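Long-range contacts in aspartate--tRNA(Asp/Asn) ligase (Sulfolobus tokodaii, PDB 1WYD), which probably charges both tRNA(Asp) and tRNA(Asn) with L-aspartate, which it first activates with ATP to aspartyl-AMP: residues 278-283 with 321-326; 316-321 with 344-349. All coordinates share one frame; numbering follows the deposited sequence.

Interaction 1: 278-283 with 321-326; sequences LKYTEA and DWPSDA
The phenol ring of Y280 overlaps P323 on one of its faces and meets the indole of W322 with its CD1 side. P323 CD sits almost over the ring centre, 3.4 Å from the centroid of the Y280 ring and 14° off its normal, a close CH-pi contact. The tyrosine's CD1 reaches the benzo half of the indole, 3.4 Å from W322 CE3, over one indole face but toward its rim; the two planes meet obliquely, at 40°. With CG of Y280 roughly opposite the backbone N (chi1 159°), the ring swings from the first turn of helix 280-289 across these two residues of the loop, and its hydroxyl continues to the carbonyl of D298. W322 NE1 is held by I319 O. Polar linkage is left to one water, which donates to D321 O at 3.0 Å, accepts from T281 N at 2.8 Å and is hydrogen-bonded to T281 OG1 (2.6 Å). K279 stays at the margin, its NZ 5.2 Å from D321 OD1; D321 is instead held by a salt bridge from OD1 to K334 and a hydrogen bond between OD2 and the Y235 hydroxyl. The chemistry is thus mainly aromatic and apolar, with the water joining a loop carbonyl to an amide of the helix's first turn.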
loop_
_atom_site.group_PDB
_atom_site.type_symbol
_atom_site.label_atom_id
_atom_site.label_comp_id
_atom_site.label_asym_id
_atom_site.label_seq_id
_atom_site.Cartn_x
_atom_site.Cartn_y
_atom_site.Cartn_z
ATOM N N LEU B 278 -23.663 -6.762 -19.261
ATOM C CA LEU B 278 -24.608 -6.052 -20.059
ATOM C C LEU B 278 -23.786 -5.195 -20.979
ATOM O O LEU B 278 -22.935 -4.420 -20.509
ATOM C CB LEU B 278 -25.445 -5.184 -19.133
ATOM C CG LEU B 278 -26.536 -4.303 -19.711
ATOM C CD1 LEU B 278 -27.685 -5.173 -20.116
ATOM C CD2 LEU B 278 -26.968 -3.329 -18.672
ATOM N N LYS B 279 -24.001 -5.338 -22.287
ATOM C CA LYS B 279 -23.310 -4.504 -23.272
ATOM C C LYS B 279 -23.834 -3.105 -23.144
ATOM O O LYS B 279 -24.982 -2.912 -22.772
ATOM C CB LYS B 279 -23.518 -4.996 -24.711
ATOM C CG LYS B 279 -23.267 -6.492 -24.933
ATOM C CD LYS B 279 -23.769 -6.920 -26.302
ATOM C CE LYS B 279 -22.757 -7.797 -27.008
ATOM N NZ LYS B 279 -22.935 -9.242 -26.653
ATOM N N TYR B 280 -22.972 -2.126 -23.424
ATOM C CA TYR B 280 -23.333 -0.712 -23.363
ATOM C C TYR B 280 -24.500 -0.441 -24.331
ATOM O O TYR B 280 -25.469 0.217 -23.972
ATOM C CB TYR B 280 -22.113 0.126 -23.708
ATOM C CG TYR B 280 -22.411 1.529 -24.180
ATOM C CD1 TYR B 280 -22.456 2.562 -23.287
ATOM C CD2 TYR B 280 -22.630 1.820 -25.526
ATOM C CE1 TYR B 280 -22.711 3.863 -23.693
ATOM C CE2 TYR B 280 -22.903 3.116 -25.939
ATOM C CZ TYR B 280 -22.934 4.128 -25.002
ATOM O OH TYR B 280 -23.199 5.433 -25.341
ATOM N N THR B 281 -24.372 -0.974 -25.551
ATOM C CA THR B 281 -25.415 -0.968 -26.599
ATOM C C THR B 281 -26.821 -1.292 -26.071
ATOM O O THR B 281 -27.798 -0.580 -26.351
ATOM C CB THR B 281 -25.006 -1.985 -27.736
ATOM O OG1 THR B 281 -23.785 -1.554 -28.353
ATOM C CG2 THR B 281 -25.989 -1.964 -28.901
ATOM N N GLU B 282 -26.888 -2.376 -25.309
ATOM C CA GLU B 282 -28.092 -2.869 -24.673
ATOM C C GLU B 282 -28.561 -1.950 -23.538
ATOM O O GLU B 282 -29.771 -1.753 -23.353
ATOM C CB GLU B 282 -27.752 -4.225 -24.090
ATOM C CG GLU B 282 -28.789 -5.315 -24.176
ATOM C CD GLU B 282 -28.271 -6.536 -23.444
ATOM O OE1 GLU B 282 -27.104 -6.951 -23.729
ATOM O OE2 GLU B 282 -29.004 -7.053 -22.556
ATOM N N ALA B 283 -27.609 -1.417 -22.765
ATOM C CA ALA B 283 -27.918 -0.453 -21.708
ATOM C C ALA B 283 -28.574 0.760 -22.325
ATOM O O ALA B 283 -29.559 1.279 -21.812
ATOM C CB ALA B 283 -26.662 -0.042 -20.952
ATOM N N ASP B 321 -17.932 -3.365 -23.282
ATOM C CA ASP B 321 -17.947 -2.936 -24.667
ATOM C C ASP B 321 -18.453 -1.480 -24.889
ATOM O O ASP B 321 -19.325 -1.250 -25.737
ATOM C CB ASP B 321 -18.705 -3.967 -25.555
ATOM C CG ASP B 321 -18.083 -5.385 -25.498
ATOM O OD1 ASP B 321 -18.705 -6.363 -25.961
ATOM O OD2 ASP B 321 -16.960 -5.626 -25.019
ATOM N N TRP B 322 -17.889 -0.499 -24.173
ATOM C CA TRP B 322 -18.209 0.931 -24.442
ATOM C C TRP B 322 -17.749 1.457 -25.844
ATOM O O TRP B 322 -16.889 0.841 -26.486
ATOM C CB TRP B 322 -17.633 1.833 -23.326
ATOM C CG TRP B 322 -18.252 1.598 -21.961
ATOM C CD1 TRP B 322 -18.049 0.527 -21.157
ATOM C CD2 TRP B 322 -19.167 2.458 -21.259
ATOM N NE1 TRP B 322 -18.780 0.653 -20.001
ATOM C CE2 TRP B 322 -19.482 1.826 -20.038
ATOM C CE3 TRP B 322 -19.761 3.702 -21.545
ATOM C CZ2 TRP B 322 -20.350 2.387 -19.091
ATOM C CZ3 TRP B 322 -20.629 4.266 -20.607
ATOM C CH2 TRP B 322 -20.913 3.602 -19.385
ATOM N N PRO B 323 -18.304 2.581 -26.329
ATOM C CA PRO B 323 -17.735 3.253 -27.516
ATOM C C PRO B 323 -16.281 3.676 -27.333
ATOM O O PRO B 323 -15.917 4.235 -26.284
ATOM C CB PRO B 323 -18.612 4.496 -27.699
ATOM C CG PRO B 323 -19.440 4.595 -26.465
ATOM C CD PRO B 323 -19.518 3.259 -25.849
ATOM N N SER B 324 -15.476 3.398 -28.354
ATOM C CA SER B 324 -14.056 3.704 -28.364
ATOM C C SER B 324 -13.847 5.176 -28.155
ATOM O O SER B 324 -12.861 5.606 -27.584
ATOM C CB SER B 324 -13.450 3.323 -29.714
ATOM O OG SER B 324 -13.827 2.003 -30.068
ATOM N N ASP B 325 -14.813 5.948 -28.615
ATOM C CA ASP B 325 -14.716 7.392 -28.643
ATOM C C ASP B 325 -14.841 7.990 -27.233
ATOM O O ASP B 325 -14.497 9.147 -27.020
ATOM C CB ASP B 325 -15.781 7.915 -29.633
ATOM C CG ASP B 325 -15.959 6.961 -30.876
ATOM O OD1 ASP B 325 -16.452 5.785 -30.733
ATOM O OD2 ASP B 325 -15.605 7.310 -32.036
ATOM N N ALA B 326 -15.306 7.188 -26.273
ATOM C CA ALA B 326 -15.473 7.621 -24.884
ATOM C C ALA B 326 -14.444 7.002 -23.892
ATOM O O ALA B 326 -14.590 7.122 -22.688
ATOM C CB ALA B 326 -16.896 7.320 -24.418
HETATM O O HOH W 1 -22.058 -2.230 -26.543
#

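Interaction 2: 316-321 with 344-349; sequences LYFIVD and FDLIYK
Y317 and I347 pair through both backbone and side chains in an antiparallel ladder that runs from L316 opposite Y348 to V320 opposite F344. Y317 N donates to I347 O at 3.1 Å and I347 N returns a bond to Y317 O at 2.9 Å. The next hydrogen-bonded pair is less regular: I319 N reaches D345 O at 2.7 Å with a bend to 141° at the hydrogen, and D345 N approaches I319 O from above the carbonyl plane. Between these pairs, F318 CA adds a CH...O contact to D345 O. A further bond involves a side chain: the hydroxyl of Y317 donates to K349 O (3.1 Å), nearly in line with the carbonyl, just past the end of the strand.

The two strands are neighbours in the antiparallel part of the sheet at the core of the class II synthetase catalytic domain, and their faces meet different helices. F318, F344 and L346 turn to helix 235-256, whereas Y317 and I347 turn to helix 302-312.

Among the apolar contacts, I347 CB lies over one face of the Y317 ring, 3.9 Å from its centroid. The tyrosine's chi1 of 57° places CG between the backbone N and carbonyl carbon, bringing the ring across I347 and the phenol OH to K349 O. On the other face of the sheet, L346 CD1 lies over one face of the F318 ring, toward its rim, in a CH-pi contact, while the F318 and F344 side chains run alongside each other in the same direction, their ring planes at 85° and their CD2 atoms 3.5 Å apart.

As for charge, D345 OD1 forms a salt bridge with R327, while its OD2 lies close to E352 OE1, a proximity of like charges that R327 may partly offset and that is consistent with the predicted role of E352 in binding magnesium.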
loop_
_atom_site.group_PDB
_atom_site.type_symbol
_atom_site.label_atom_id
_atom_site.label_comp_id
_atom_site.label_asym_id
_atom_site.label_seq_id
_atom_site.Cartn_x
_atom_site.Cartn_y
_atom_site.Cartn_z
ATOM N N LEU B 316 -25.201 -6.035 -8.978
ATOM C CA LEU B 316 -23.803 -6.158 -9.318
ATOM C C LEU B 316 -23.661 -6.656 -10.742
ATOM O O LEU B 316 -23.922 -7.836 -11.033
ATOM C CB LEU B 316 -23.122 -7.085 -8.307
ATOM C CG LEU B 316 -21.615 -7.057 -8.186
ATOM C CD1 LEU B 316 -21.137 -5.752 -7.558
ATOM C CD2 LEU B 316 -21.164 -8.274 -7.398
ATOM N N TYR B 317 -23.297 -5.737 -11.631
ATOM C CA TYR B 317 -23.187 -6.034 -13.029
ATOM C C TYR B 317 -22.035 -5.246 -13.681
ATOM O O TYR B 317 -21.681 -4.136 -13.235
ATOM C CB TYR B 317 -24.533 -5.725 -13.695
ATOM C CG TYR B 317 -25.016 -4.311 -13.508
ATOM C CD1 TYR B 317 -24.904 -3.388 -14.528
ATOM C CD2 TYR B 317 -25.577 -3.899 -12.313
ATOM C CE1 TYR B 317 -25.327 -2.068 -14.368
ATOM C CE2 TYR B 317 -26.006 -2.599 -12.134
ATOM C CZ TYR B 317 -25.882 -1.672 -13.172
ATOM O OH TYR B 317 -26.308 -0.352 -13.003
ATOM N N PHE B 318 -21.444 -5.819 -14.723
ATOM C CA PHE B 318 -20.486 -5.103 -15.568
ATOM C C PHE B 318 -21.215 -4.399 -16.712
ATOM O O PHE B 318 -22.108 -4.974 -17.322
ATOM C CB PHE B 318 -19.539 -6.103 -16.252
ATOM C CG PHE B 318 -18.539 -6.771 -15.344
ATOM C CD1 PHE B 318 -18.643 -8.115 -15.060
ATOM C CD2 PHE B 318 -17.419 -6.068 -14.867
ATOM C CE1 PHE B 318 -17.687 -8.752 -14.260
ATOM C CE2 PHE B 318 -16.453 -6.695 -14.067
ATOM C CZ PHE B 318 -16.592 -8.029 -13.763
ATOM N N ILE B 319 -20.825 -3.163 -17.028
ATOM C CA ILE B 319 -21.135 -2.602 -18.333
ATOM C C ILE B 319 -19.904 -2.658 -19.258
ATOM O O ILE B 319 -18.978 -1.825 -19.153
ATOM C CB ILE B 319 -21.672 -1.188 -18.263
ATOM C CG1 ILE B 319 -22.898 -1.104 -17.364
ATOM C CG2 ILE B 319 -22.059 -0.749 -19.669
ATOM C CD1 ILE B 319 -23.509 0.301 -17.361
ATOM N N VAL B 320 -19.950 -3.613 -20.186
ATOM C CA VAL B 320 -18.865 -3.937 -21.116
ATOM C C VAL B 320 -19.009 -3.311 -22.515
ATOM O O VAL B 320 -20.068 -2.805 -22.895
ATOM C CB VAL B 320 -18.692 -5.482 -21.245
ATOM C CG1 VAL B 320 -18.527 -6.121 -19.884
ATOM C CG2 VAL B 320 -19.844 -6.089 -21.970
ATOM N N ASP B 321 -17.932 -3.365 -23.282
ATOM C CA ASP B 321 -17.947 -2.936 -24.667
ATOM C C ASP B 321 -18.453 -1.480 -24.889
ATOM O O ASP B 321 -19.325 -1.250 -25.737
ATOM C CB ASP B 321 -18.705 -3.967 -25.555
ATOM C CG ASP B 321 -18.083 -5.385 -25.498
ATOM O OD1 ASP B 321 -18.705 -6.363 -25.961
ATOM O OD2 ASP B 321 -16.960 -5.626 -25.019
ATOM N N PHE B 344 -14.690 -2.273 -19.772
ATOM C CA PHE B 344 -15.783 -2.544 -18.843
ATOM C C PHE B 344 -15.817 -1.557 -17.696
ATOM O O PHE B 344 -14.789 -1.069 -17.270
ATOM C CB PHE B 344 -15.687 -3.968 -18.305
ATOM C CG PHE B 344 -14.562 -4.196 -17.325
ATOM C CD1 PHE B 344 -13.287 -4.508 -17.771
ATOM C CD2 PHE B 344 -14.788 -4.120 -15.959
ATOM C CE1 PHE B 344 -12.242 -4.721 -16.885
ATOM C CE2 PHE B 344 -13.755 -4.341 -15.054
ATOM C CZ PHE B 344 -12.471 -4.642 -15.526
ATOM N N ASP B 345 -17.010 -1.269 -17.199
ATOM C CA ASP B 345 -17.169 -0.742 -15.844
ATOM C C ASP B 345 -17.828 -1.817 -14.992
ATOM O O ASP B 345 -18.677 -2.559 -15.493
ATOM C CB ASP B 345 -18.031 0.518 -15.841
ATOM C CG ASP B 345 -17.378 1.665 -16.596
ATOM O OD1 ASP B 345 -16.330 1.445 -17.211
ATOM O OD2 ASP B 345 -17.848 2.806 -16.670
ATOM N N LEU B 346 -17.424 -1.925 -13.725
ATOM C CA LEU B 346 -18.212 -2.698 -12.772
ATOM C C LEU B 346 -19.034 -1.765 -11.914
ATOM O O LEU B 346 -18.477 -0.925 -11.190
ATOM C CB LEU B 346 -17.360 -3.613 -11.880
ATOM C CG LEU B 346 -18.163 -4.464 -10.870
ATOM C CD1 LEU B 346 -19.143 -5.489 -11.567
ATOM C CD2 LEU B 346 -17.279 -5.183 -9.906
ATOM N N ILE B 347 -20.357 -1.928 -12.003
ATOM C CA ILE B 347 -21.319 -1.184 -11.192
ATOM C C ILE B 347 -21.867 -2.003 -10.042
ATOM O O ILE B 347 -22.294 -3.174 -10.227
ATOM C CB ILE B 347 -22.510 -0.717 -12.052
ATOM C CG1 ILE B 347 -22.043 -0.187 -13.414
ATOM C CG2 ILE B 347 -23.395 0.280 -11.271
ATOM C CD1 ILE B 347 -21.335 1.176 -13.354
ATOM N N TYR B 348 -21.893 -1.380 -8.868
ATOM C CA TYR B 348 -22.712 -1.843 -7.749
ATOM C C TYR B 348 -23.897 -0.923 -7.498
ATOM O O TYR B 348 -23.718 0.210 -7.038
ATOM C CB TYR B 348 -21.884 -1.949 -6.469
ATOM C CG TYR B 348 -22.725 -2.224 -5.248
ATOM C CD1 TYR B 348 -22.953 -1.241 -4.294
ATOM C CD2 TYR B 348 -23.301 -3.475 -5.052
ATOM C CE1 TYR B 348 -23.724 -1.500 -3.166
ATOM C CE2 TYR B 348 -24.069 -3.730 -3.933
ATOM C CZ TYR B 348 -24.265 -2.741 -2.990
ATOM O OH TYR B 348 -25.039 -3.010 -1.870
ATOM N N LYS B 349 -25.099 -1.439 -7.753
ATOM C CA LYS B 349 -26.359 -0.662 -7.842
ATOM C C LYS B 349 -26.298 0.535 -8.798
ATOM O O LYS B 349 -26.544 0.396 -9.981
ATOM C CB LYS B 349 -26.888 -0.269 -6.452
ATOM C CG LYS B 349 -27.175 -1.485 -5.576
ATOM C CD LYS B 349 -27.988 -1.163 -4.335
ATOM C CE LYS B 349 -27.969 -2.395 -3.436
ATOM N NZ LYS B 349 -28.600 -2.229 -2.093
#

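In the fold
Interactions 1 and 2 share D321, where strand 316-320 gives way to the loop that packs on Y280, and their centres are 11 Å apart. Strand 316-320 lies between 276-279 and 343-348 in one sheet: probable hydrogen bonds from L278 N to F318 O (3.1 Å) and Y280 N to V320 O (3.0 Å) tie 278-283 to the strand that interaction 2 pairs on its other side. W322 CZ2 also packs 3.5 Å from D345 OD2. The junction lies near residues predicted to bind magnesium: the side chain of D345 is about 3 Å from that of E352 and about 4 Å from that of S355, while that of W322 is about 7 and 8 Å away, respectively.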